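Local coordinates for DNA translocase coupling protein (Clostridium perfringens, PDB 6O1W), which probably binds DNA and ATP as an FtsK/SpoIIIE-type translocase that couples plasmid DNA to the conjugation machinery, at residues Y161-K166 against K190-L195; D186-L191 against V254-Y259; A200-L205 against E224-I229; V231-L236 against I272-G277. One frame throughout, in Å; residues are numbered along the deposited sequence.

Interaction 1 of 4, residues Y161-K166 against K190-L195. With BGC (beta-D-glucopyranose), chain E.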
# COMPACT_ATOMS: atom_id res chain seq x y z
N TYR A 161 3.98 -18.51 5.50
CA TYR A 161 5.36 -18.40 5.97
C TYR A 161 5.57 -16.94 6.33
O TYR A 161 5.21 -16.05 5.56
CB TYR A 161 6.37 -18.87 4.93
CG TYR A 161 6.29 -20.35 4.66
CD1 TYR A 161 6.84 -21.27 5.55
CD2 TYR A 161 5.70 -20.83 3.51
CE1 TYR A 161 6.81 -22.64 5.29
CE2 TYR A 161 5.59 -22.20 3.27
CZ TYR A 161 6.15 -23.10 4.16
OH TYR A 161 6.01 -24.44 3.91
N MSE A 162 6.09 -16.70 7.54
CA MSE A 162 6.25 -15.32 7.99
C MSE A 162 7.68 -15.08 8.37
O MSE A 162 8.28 -15.92 9.04
CB MSE A 162 5.29 -15.03 9.14
CG MSE A 162 3.83 -15.04 8.70
SE MSE A 162 2.67 -15.84 10.06
CE MSE A 162 3.08 -17.71 9.87
N VAL A 163 8.23 -13.98 7.88
CA VAL A 163 9.63 -13.64 8.12
C VAL A 163 9.75 -12.39 8.97
O VAL A 163 9.26 -11.32 8.56
CB VAL A 163 10.42 -13.49 6.78
CG1 VAL A 163 11.89 -13.11 7.03
CG2 VAL A 163 10.33 -14.77 5.95
N ASP A 164 10.43 -12.51 10.12
CA ASP A 164 10.68 -11.37 11.01
C ASP A 164 11.95 -11.58 11.79
O ASP A 164 11.94 -12.33 12.75
CB ASP A 164 9.49 -11.11 11.95
CG ASP A 164 9.72 -10.08 13.07
OD1 ASP A 164 10.57 -9.18 12.89
OD2 ASP A 164 9.04 -10.18 14.10
N PHE A 165 13.03 -10.86 11.43
CA PHE A 165 14.34 -11.00 12.07
C PHE A 165 14.43 -10.35 13.43
O PHE A 165 15.43 -10.53 14.10
CB PHE A 165 15.47 -10.51 11.14
CG PHE A 165 15.79 -11.42 9.96
CD1 PHE A 165 14.94 -12.48 9.61
CD2 PHE A 165 16.90 -11.18 9.16
CE1 PHE A 165 15.23 -13.30 8.52
CE2 PHE A 165 17.16 -11.99 8.04
CZ PHE A 165 16.32 -13.04 7.73
N LYS A 166 13.37 -9.65 13.87
CA LYS A 166 13.36 -9.06 15.21
C LYS A 166 12.82 -10.10 16.22
O LYS A 166 11.88 -9.83 16.96
CB LYS A 166 12.61 -7.72 15.25
CG LYS A 166 13.30 -6.65 14.42
CD LYS A 166 12.47 -5.37 14.24
CE LYS A 166 11.42 -5.50 13.16
NZ LYS A 166 10.85 -4.18 12.77
N LYS A 190 17.19 -21.42 4.29
CA LYS A 190 16.49 -22.70 4.13
C LYS A 190 15.08 -22.47 3.56
O LYS A 190 14.63 -23.24 2.73
CB LYS A 190 16.39 -23.47 5.47
CG LYS A 190 17.74 -23.93 6.02
CD LYS A 190 17.56 -24.74 7.31
CE LYS A 190 18.76 -24.69 8.23
NZ LYS A 190 19.93 -25.41 7.69
N LEU A 191 14.37 -21.44 4.03
CA LEU A 191 13.01 -21.17 3.56
C LEU A 191 12.97 -20.78 2.10
O LEU A 191 12.19 -21.36 1.36
CB LEU A 191 12.32 -20.06 4.39
CG LEU A 191 10.97 -19.53 3.81
CD1 LEU A 191 9.91 -20.63 3.82
CD2 LEU A 191 10.49 -18.25 4.54
N PHE A 192 13.80 -19.82 1.70
CA PHE A 192 13.78 -19.31 0.32
C PHE A 192 14.32 -20.31 -0.71
O PHE A 192 13.86 -20.29 -1.85
CB PHE A 192 14.47 -17.94 0.22
CG PHE A 192 13.54 -16.87 0.72
CD1 PHE A 192 12.44 -16.46 -0.04
CD2 PHE A 192 13.73 -16.28 1.97
CE1 PHE A 192 11.58 -15.46 0.42
CE2 PHE A 192 12.84 -15.30 2.45
CZ PHE A 192 11.76 -14.91 1.69
N LYS A 193 15.25 -21.18 -0.30
CA LYS A 193 15.74 -22.26 -1.17
C LYS A 193 14.59 -23.30 -1.35
O LYS A 193 14.34 -23.74 -2.45
CB LYS A 193 17.02 -22.89 -0.58
CG LYS A 193 17.53 -24.12 -1.34
CD LYS A 193 17.90 -23.78 -2.76
CE LYS A 193 18.74 -24.88 -3.36
NZ LYS A 193 18.32 -25.21 -4.75
N TYR A 194 13.84 -23.58 -0.29
CA TYR A 194 12.68 -24.46 -0.37
C TYR A 194 11.60 -23.88 -1.33
O TYR A 194 11.05 -24.62 -2.16
CB TYR A 194 12.07 -24.69 1.02
CG TYR A 194 10.66 -25.25 0.95
CD1 TYR A 194 10.43 -26.57 0.55
CD2 TYR A 194 9.56 -24.44 1.20
CE1 TYR A 194 9.14 -27.07 0.44
CE2 TYR A 194 8.26 -24.94 1.10
CZ TYR A 194 8.05 -26.24 0.69
OH TYR A 194 6.77 -26.72 0.54
N LEU A 195 11.24 -22.58 -1.17
CA LEU A 195 10.20 -21.91 -1.96
C LEU A 195 10.57 -21.83 -3.43
O LEU A 195 9.70 -22.01 -4.28
CB LEU A 195 9.93 -20.50 -1.41
CG LEU A 195 9.28 -20.36 -0.03
CD1 LEU A 195 9.37 -18.91 0.44
CD2 LEU A 195 7.83 -20.86 -0.04
C2 BGC E . 8.44 -27.48 4.62
C3 BGC E . 9.81 -28.14 4.52
C4 BGC E . 10.88 -27.08 4.29
C5 BGC E . 10.80 -26.02 5.39
C6 BGC E . 11.74 -24.86 5.15
C1 BGC E . 8.46 -26.44 5.73
O1 BGC E . 7.22 -25.83 5.84
O2 BGC E . 7.44 -28.46 4.88
O3 BGC E . 9.81 -29.09 3.46
O4 BGC E . 12.18 -27.66 4.29
O5 BGC E . 9.47 -25.47 5.45
O6 BGC E . 11.60 -23.87 6.17
O HOH W 1 4.70 -25.67 1.85

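Interaction 2 of 4, residues D186-L191 against V254-Y259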
# COMPACT_ATOMS: atom_id res chain seq x y z
N ASP A 186 19.66 -17.82 8.86
CA ASP A 186 19.88 -19.23 8.54
C ASP A 186 18.57 -19.90 8.15
O ASP A 186 18.49 -20.55 7.10
CB ASP A 186 20.55 -19.98 9.72
CG ASP A 186 21.92 -19.50 10.15
OD1 ASP A 186 22.63 -18.92 9.32
OD2 ASP A 186 22.29 -19.74 11.32
N ALA A 187 17.52 -19.72 8.98
CA ALA A 187 16.19 -20.26 8.69
C ALA A 187 15.61 -19.64 7.40
O ALA A 187 14.96 -20.35 6.64
CB ALA A 187 15.26 -20.01 9.85
N ALA A 188 15.91 -18.35 7.11
CA ALA A 188 15.45 -17.68 5.87
C ALA A 188 16.12 -18.25 4.64
O ALA A 188 15.45 -18.37 3.62
CB ALA A 188 15.68 -16.17 5.94
N GLU A 189 17.44 -18.61 4.69
CA GLU A 189 18.11 -19.23 3.54
C GLU A 189 17.44 -20.59 3.25
O GLU A 189 17.11 -20.85 2.11
CB GLU A 189 19.64 -19.38 3.72
CG GLU A 189 20.24 -20.46 2.82
CD GLU A 189 21.74 -20.52 2.57
OE1 GLU A 189 22.54 -20.11 3.44
OE2 GLU A 189 22.12 -21.02 1.48
N LYS A 190 17.19 -21.42 4.29
CA LYS A 190 16.49 -22.70 4.13
C LYS A 190 15.08 -22.47 3.56
O LYS A 190 14.63 -23.24 2.73
CB LYS A 190 16.39 -23.47 5.47
CG LYS A 190 17.74 -23.93 6.02
CD LYS A 190 17.56 -24.74 7.31
CE LYS A 190 18.76 -24.69 8.23
NZ LYS A 190 19.93 -25.41 7.69
N LEU A 191 14.37 -21.44 4.03
CA LEU A 191 13.01 -21.17 3.56
C LEU A 191 12.97 -20.78 2.10
O LEU A 191 12.19 -21.36 1.36
CB LEU A 191 12.32 -20.06 4.39
CG LEU A 191 10.97 -19.53 3.81
CD1 LEU A 191 9.91 -20.63 3.82
CD2 LEU A 191 10.49 -18.25 4.54
N VAL A 254 23.01 -12.35 -0.32
CA VAL A 254 23.11 -12.34 -1.78
C VAL A 254 22.38 -13.58 -2.32
O VAL A 254 21.59 -13.45 -3.24
CB VAL A 254 24.59 -12.25 -2.28
CG1 VAL A 254 24.71 -12.53 -3.79
CG2 VAL A 254 25.19 -10.89 -1.94
N ARG A 255 22.61 -14.75 -1.71
CA ARG A 255 21.98 -16.02 -2.09
C ARG A 255 20.46 -15.92 -1.91
O ARG A 255 19.73 -16.22 -2.84
CB ARG A 255 22.57 -17.16 -1.26
CG ARG A 255 22.80 -18.47 -2.01
CD ARG A 255 24.04 -19.20 -1.52
NE ARG A 255 24.01 -19.46 -0.08
CZ ARG A 255 25.02 -19.23 0.76
NH1 ARG A 255 26.18 -18.76 0.30
NH2 ARG A 255 24.89 -19.47 2.05
N ILE A 256 20.00 -15.38 -0.76
CA ILE A 256 18.58 -15.15 -0.46
C ILE A 256 17.94 -14.18 -1.47
O ILE A 256 16.78 -14.40 -1.87
CB ILE A 256 18.37 -14.67 1.00
CG1 ILE A 256 18.71 -15.79 1.98
CG2 ILE A 256 16.92 -14.14 1.22
CD1 ILE A 256 18.96 -15.33 3.47
N GLU A 257 18.66 -13.07 -1.83
CA GLU A 257 18.17 -12.08 -2.81
C GLU A 257 17.97 -12.76 -4.18
O GLU A 257 16.98 -12.48 -4.87
CB GLU A 257 19.13 -10.89 -2.90
CG GLU A 257 18.87 -9.96 -4.09
CD GLU A 257 19.82 -8.78 -4.25
OE1 GLU A 257 20.99 -8.88 -3.83
OE2 GLU A 257 19.38 -7.76 -4.83
N GLY A 258 18.90 -13.67 -4.54
CA GLY A 258 18.83 -14.45 -5.77
C GLY A 258 17.59 -15.32 -5.76
O GLY A 258 16.90 -15.43 -6.79
N TYR A 259 17.25 -15.89 -4.57
CA TYR A 259 16.05 -16.72 -4.44
C TYR A 259 14.76 -15.89 -4.49
O TYR A 259 13.80 -16.31 -5.13
CB TYR A 259 16.06 -17.59 -3.18
CG TYR A 259 17.24 -18.52 -3.00
CD1 TYR A 259 17.81 -19.18 -4.09
CD2 TYR A 259 17.71 -18.85 -1.73
CE1 TYR A 259 18.84 -20.10 -3.93
CE2 TYR A 259 18.75 -19.75 -1.56
CZ TYR A 259 19.32 -20.37 -2.65
OH TYR A 259 20.34 -21.27 -2.46

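Interaction 3 of 4, residues A200-L205 against E224-I229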
# COMPACT_ATOMS: atom_id res chain seq x y z
N ALA A 200 9.78 -24.23 -8.73
CA ALA A 200 10.32 -25.00 -9.89
C ALA A 200 9.51 -26.28 -10.12
O ALA A 200 9.15 -26.54 -11.25
CB ALA A 200 11.83 -25.30 -9.70
N LYS A 201 9.12 -26.99 -9.05
CA LYS A 201 8.29 -28.21 -9.12
C LYS A 201 6.87 -27.91 -9.67
O LYS A 201 6.35 -28.68 -10.48
CB LYS A 201 8.21 -28.92 -7.77
CG LYS A 201 9.55 -29.51 -7.33
CD LYS A 201 9.60 -29.91 -5.84
CE LYS A 201 9.23 -31.35 -5.61
NZ LYS A 201 9.10 -31.65 -4.16
N ARG A 202 6.30 -26.75 -9.30
CA ARG A 202 4.98 -26.30 -9.74
C ARG A 202 5.00 -25.89 -11.20
O ARG A 202 4.10 -26.29 -11.93
CB ARG A 202 4.47 -25.16 -8.86
CG ARG A 202 4.08 -25.65 -7.47
CD ARG A 202 3.43 -24.56 -6.62
NE ARG A 202 3.08 -25.12 -5.31
CZ ARG A 202 2.16 -24.63 -4.49
NH1 ARG A 202 1.49 -23.53 -4.81
NH2 ARG A 202 1.93 -25.22 -3.33
N LEU A 203 6.07 -25.19 -11.65
CA LEU A 203 6.22 -24.81 -13.07
C LEU A 203 6.30 -26.07 -13.93
O LEU A 203 5.73 -26.11 -15.02
CB LEU A 203 7.49 -23.97 -13.30
CG LEU A 203 7.51 -22.53 -12.84
CD1 LEU A 203 8.90 -21.93 -13.09
CD2 LEU A 203 6.50 -21.69 -13.60
N LYS A 204 6.99 -27.11 -13.43
CA LYS A 204 7.19 -28.40 -14.11
C LYS A 204 5.81 -29.09 -14.27
O LYS A 204 5.48 -29.54 -15.37
CB LYS A 204 8.16 -29.26 -13.26
CG LYS A 204 8.64 -30.55 -13.86
CD LYS A 204 9.65 -31.26 -12.92
CE LYS A 204 10.15 -32.58 -13.47
NZ LYS A 204 9.05 -33.59 -13.57
N LEU A 205 4.98 -29.08 -13.21
CA LEU A 205 3.63 -29.65 -13.23
C LEU A 205 2.71 -28.92 -14.23
O LEU A 205 1.98 -29.58 -14.97
CB LEU A 205 3.01 -29.65 -11.82
CG LEU A 205 3.61 -30.64 -10.81
CD1 LEU A 205 3.07 -30.37 -9.39
CD2 LEU A 205 3.35 -32.12 -11.22
N GLU A 224 -4.49 -34.71 -5.77
CA GLU A 224 -3.29 -33.86 -5.79
C GLU A 224 -3.70 -32.38 -5.82
O GLU A 224 -3.98 -31.82 -6.90
CB GLU A 224 -2.36 -34.25 -6.96
CG GLU A 224 -0.92 -34.51 -6.53
CD GLU A 224 -0.00 -33.30 -6.56
OE1 GLU A 224 -0.18 -32.39 -5.72
OE2 GLU A 224 0.91 -33.27 -7.42
N GLU A 225 -3.80 -31.78 -4.63
CA GLU A 225 -4.21 -30.38 -4.51
C GLU A 225 -3.07 -29.54 -4.00
O GLU A 225 -2.64 -29.68 -2.85
CB GLU A 225 -5.46 -30.23 -3.64
CG GLU A 225 -6.16 -28.89 -3.79
CD GLU A 225 -7.52 -28.77 -3.13
OE1 GLU A 225 -7.69 -29.28 -2.00
OE2 GLU A 225 -8.42 -28.14 -3.74
N LEU A 226 -2.53 -28.69 -4.90
CA LEU A 226 -1.47 -27.75 -4.55
C LEU A 226 -2.18 -26.57 -3.90
O LEU A 226 -3.22 -26.13 -4.38
CB LEU A 226 -0.70 -27.26 -5.81
CG LEU A 226 0.03 -28.31 -6.63
CD1 LEU A 226 0.52 -27.70 -7.94
CD2 LEU A 226 1.19 -28.89 -5.86
N LYS A 227 -1.66 -26.10 -2.80
CA LYS A 227 -2.27 -24.99 -2.08
C LYS A 227 -1.51 -23.71 -2.33
O LYS A 227 -0.28 -23.73 -2.50
CB LYS A 227 -2.26 -25.29 -0.58
CG LYS A 227 -3.08 -26.52 -0.16
CD LYS A 227 -3.24 -26.55 1.36
CE LYS A 227 -4.00 -27.76 1.86
NZ LYS A 227 -5.46 -27.63 1.64
N ARG A 228 -2.23 -22.57 -2.30
CA ARG A 228 -1.61 -21.24 -2.36
C ARG A 228 -0.64 -21.11 -1.17
O ARG A 228 -0.98 -21.50 -0.06
CB ARG A 228 -2.67 -20.12 -2.28
CG ARG A 228 -2.06 -18.71 -2.35
CD ARG A 228 -3.07 -17.58 -2.55
NE ARG A 228 -3.96 -17.88 -3.67
CZ ARG A 228 -3.66 -17.72 -4.95
NH1 ARG A 228 -2.49 -17.20 -5.31
NH2 ARG A 228 -4.51 -18.10 -5.89
N ILE A 229 0.56 -20.59 -1.42
CA ILE A 229 1.55 -20.30 -0.39
C ILE A 229 1.68 -18.76 -0.26
O ILE A 229 1.97 -18.08 -1.25
CB ILE A 229 2.93 -20.95 -0.67
CG1 ILE A 229 2.84 -22.50 -0.63
CG2 ILE A 229 3.97 -20.44 0.33
CD1 ILE A 229 4.03 -23.26 -1.29

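Interaction 4 of 4, residues V231-L236 against I272-G277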
# COMPACT_ATOMS: atom_id res chain seq x y z
N VAL A 231 3.81 -15.71 1.60
CA VAL A 231 5.08 -15.41 2.26
C VAL A 231 5.03 -13.95 2.69
O VAL A 231 4.96 -13.06 1.84
CB VAL A 231 6.30 -15.69 1.34
CG1 VAL A 231 7.61 -15.54 2.11
CG2 VAL A 231 6.19 -17.06 0.68
N VAL A 232 5.04 -13.70 3.98
CA VAL A 232 4.93 -12.35 4.50
C VAL A 232 6.29 -11.95 5.01
O VAL A 232 6.84 -12.61 5.88
CB VAL A 232 3.84 -12.20 5.60
CG1 VAL A 232 3.68 -10.73 6.03
CG2 VAL A 232 2.51 -12.76 5.13
N ILE A 233 6.85 -10.89 4.44
CA ILE A 233 8.16 -10.40 4.84
C ILE A 233 7.85 -9.08 5.54
O ILE A 233 7.45 -8.11 4.89
CB ILE A 233 9.09 -10.25 3.59
CG1 ILE A 233 9.35 -11.65 2.93
CG2 ILE A 233 10.38 -9.50 3.93
CD1 ILE A 233 9.91 -11.59 1.51
N ASP A 234 7.98 -9.07 6.86
CA ASP A 234 7.69 -7.89 7.68
C ASP A 234 8.56 -6.70 7.30
O ASP A 234 8.06 -5.58 7.25
CB ASP A 234 7.86 -8.20 9.17
CG ASP A 234 7.43 -7.03 10.06
OD1 ASP A 234 6.19 -6.81 10.19
OD2 ASP A 234 8.31 -6.33 10.60
N GLU A 235 9.86 -6.94 6.99
CA GLU A 235 10.73 -5.83 6.64
C GLU A 235 11.72 -6.28 5.61
O GLU A 235 12.60 -7.10 5.91
CB GLU A 235 11.39 -5.22 7.91
CG GLU A 235 12.38 -4.08 7.64
CD GLU A 235 11.87 -3.01 6.70
OE1 GLU A 235 10.91 -2.29 7.07
OE2 GLU A 235 12.40 -2.93 5.56
N LEU A 236 11.59 -5.74 4.37
CA LEU A 236 12.47 -6.08 3.25
C LEU A 236 13.94 -5.71 3.52
O LEU A 236 14.82 -6.43 3.07
CB LEU A 236 11.99 -5.43 1.94
CG LEU A 236 12.63 -5.89 0.60
CD1 LEU A 236 12.54 -7.38 0.38
CD2 LEU A 236 12.02 -5.16 -0.56
N ILE A 272 2.34 -18.90 -5.42
CA ILE A 272 3.26 -18.54 -4.35
C ILE A 272 3.31 -17.00 -4.37
O ILE A 272 3.82 -16.40 -5.34
CB ILE A 272 4.66 -19.20 -4.46
CG1 ILE A 272 4.56 -20.74 -4.66
CG2 ILE A 272 5.54 -18.80 -3.26
CD1 ILE A 272 5.82 -21.51 -4.75
N ASN A 273 2.79 -16.36 -3.31
CA ASN A 273 2.66 -14.91 -3.21
C ASN A 273 3.51 -14.25 -2.14
O ASN A 273 3.53 -14.67 -0.98
CB ASN A 273 1.18 -14.54 -3.03
CG ASN A 273 0.27 -15.27 -3.98
OD1 ASN A 273 -0.47 -16.16 -3.59
ND2 ASN A 273 0.32 -14.95 -5.26
N LEU A 274 4.22 -13.19 -2.54
CA LEU A 274 5.07 -12.40 -1.64
C LEU A 274 4.34 -11.14 -1.19
O LEU A 274 3.85 -10.41 -2.05
CB LEU A 274 6.39 -12.02 -2.33
CG LEU A 274 7.32 -13.18 -2.65
CD1 LEU A 274 8.38 -12.77 -3.66
CD2 LEU A 274 7.97 -13.73 -1.39
N CYS A 275 4.24 -10.92 0.13
CA CYS A 275 3.64 -9.73 0.75
C CYS A 275 4.76 -9.10 1.53
O CYS A 275 5.17 -9.63 2.58
CB CYS A 275 2.45 -10.07 1.64
SG CYS A 275 1.00 -10.69 0.74
N ILE A 276 5.30 -8.00 0.99
CA ILE A 276 6.49 -7.34 1.53
C ILE A 276 6.22 -5.99 2.19
O ILE A 276 5.62 -5.12 1.58
CB ILE A 276 7.56 -7.17 0.41
CG1 ILE A 276 7.76 -8.45 -0.42
CG2 ILE A 276 8.89 -6.66 1.00
CD1 ILE A 276 8.40 -8.21 -1.77
N GLY A 277 6.74 -5.82 3.40
CA GLY A 277 6.69 -4.55 4.11
C GLY A 277 8.02 -3.84 4.01
O GLY A 277 9.09 -4.47 4.02

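Interaction 1 of 4, residues Y161-K166 against K190-L195
The Tyr161 ring has a leucine methyl over one face and a sugar at its edge: Leu191 CD1 stands 3.9 Å from the ring centroid in a CH-pi contact, 25° off the normal, while O1 of the bound beta-D-glucopyranose lies near the ring plane. The contact illustrates how an alpha/beta P-loop domain of the FtsK/SpoIIIE family lays a helix on its sheet, strand 159-163 against helix 185-209. Tyr194, one turn beyond Leu191, turns one ring face to the sugar, with C4 of the glucopyranose offset toward its rim, and crosses Tyr161 at about a right angle, so the two tyrosines border the sugar site, to which Gln180 also contributes a hydrogen bond. Tyr161 OH lies 2.7 Å from O1 of the sugar, and one water sits between the two tyrosine hydroxyls. In Leu191, CG anti to the backbone N (chi1 170°) turns the side chain toward the strand, and chi2 of 65° parts its methyls, CD1 to the Tyr161 ring and CD2 to Val163. Phe192 and Leu195 also pack on strand 229-233, extending the apolar layer. Val163 CG2 meets Leu191 CD2 at 3.8 Å and Phe192 CE2 at 4.3 Å.

Interaction 2 of 4, residues D186-L191 against V254-Y259
Arg255 NH2 donates to Glu189 OE1 at 2.8 Å, and this bond is one half of a bidentate salt bridge between two neighbouring helices of the P-loop domain, 185-209 and 247-266. The guanidinium comes side-on, with NE and NH2 each serving a different carboxylate oxygen; Arg255 NE to Glu189 OE2 is 2.9 Å. Both acceptors lie close to the guanidinium plane, but the carboxylate is twisted 37° against it. As a result OE1 is met on its syn side, whereas OE2 is approached from above the carboxylate plane. Two bonds from one arginine limit rotation of the carboxylate, and Lys252 adds a weak, long ion pair to OE1.

The short helical segments run in broadly the same direction, 34° apart, with axes 9.6 Å apart at their closest. Such a pairing shows how a polar clasp toward the surface can sit beside an apolar seam. Here the seam belongs to Ile256, whose CG1, anti to the carbonyl carbon (chi1 -68°), carries CD1 against the backbone of Glu189. Ala188 flanks it from the first helix and also touches Phe165. A turn later Tyr259 continues the interface, packing on Phe192 and Val196 farther along helix 185-209. The apolar side ends with Ile256 CD1 at 4.2 Å from Ala188 CB.

Interaction 3 of 4, residues A200-L205 against E224-I229
With chi1 at -71° and the chain extended from CG to NE, Arg202 reaches from helix 185-209 to the backbone of 224-229, where its guanidinium meets Lys227 O. The site lies in the P-loop domain where the connection from helix 214-220 enters strand 229-233. It exemplifies an end-on, two-nitrogen grip on a single main-chain carbonyl oxygen: NH1 and NH2 both donate to it, at 2.9 Å for Arg202 NH1 to Lys227 O and 2.8 Å for Arg202 NH2 to the same atom. The oxygen lies close to the guanidinium plane. NH2 arrives in the carbonyl plane, while NH1 stands above it, and neither bond is straight, as expected when two donors share an acceptor.

Apolar carbons lie over both faces of the guanidinium: Leu226 CB above its centre, Ile229 CD1 on the opposite face, nearest NH2. The charged group is thus sandwiched as well as bonded. Further partners are Glu198, in a salt bridge with NE, and Thr270 O, which accepts from NH1. Together with Lys227 O, these backbone and acidic partners fix the buried group in orientation. Farther along the helix, Leu205 packs on Leu226, and both also touch Tyr217, whose hydroxyl binds Glu224 OE2. The leucines meet through their CD1 methyls, Leu205 CD1 lying 4.0 Å from Leu226 CD1.

Interaction 4 of 4, residues V231-L236 against I272-G277
Two neighbouring parallel strands, 229-233 and 272-278, are joined here in the central sheet of the P-loop domain, beside the ATP site, empty in this model, whose Lys142 lies close to Gly277. Val231, Val232 and Ile233 pair with Leu274, Cys275 and Ile276, and the bonds alternate as parallel pairing requires: Val231 uses N and O toward Asn273 and Cys275, Ile233 uses N and O toward Cys275 and Gly277. Each of these four bonds is 2.8 Å long between its backbone N and O, for instance Val231 N to Asn273 O. A fifth bond, Leu236 N to Gly277 O, continues the contact beyond the paired strands into the following turn.

Side chains divide between the two faces. On one, Val231 and Leu274 lie side by side, pointing the same way, with Val231 CB 3.8 Å from Leu274 CD2; Ile233 CD1 rests on the same leucine methyl. The backbone sets Leu236 CB 3.5 Å from Ile276 CG2, a tight contact, and chi1 of -168° gathers CG and both methyls round that carbon. The carboxylate of Glu235 accepts from Ala237 N and Gln279 N.

Asp234, just past the C-terminal end of the strand, forms a weak hydrogen bond with Ser143 of the P-loop, consistent with a Walker B position. Val232 and Cys275 face helix 142-155, while Val231 and Ile233 pack on helix 185-209 and Leu274 on helix 247-266; strand 159-163 continues the sheet beside 229-233.

How the interactions relate
From the N terminus, strand 159-163 is met first, and interaction 1 closes a short loop by returning helix 185-209 to it. Interaction 2 opens on the same helix, sharing Lys190 and Leu191 with interaction 1, and closes much later on helix 247-266. Nested inside that long loop, interaction 3 ties the later part of helix 185-209 to the entry of strand 229-233. Interaction 4 opens within the loop of interaction 2 but closes beyond it, so the two cross. One helix thus serves three contacts, while interactions 1, 3 and 4 meet through neighbouring strands: Val232 bonds to strand 159-163, and Ile229 O to Asn273 N.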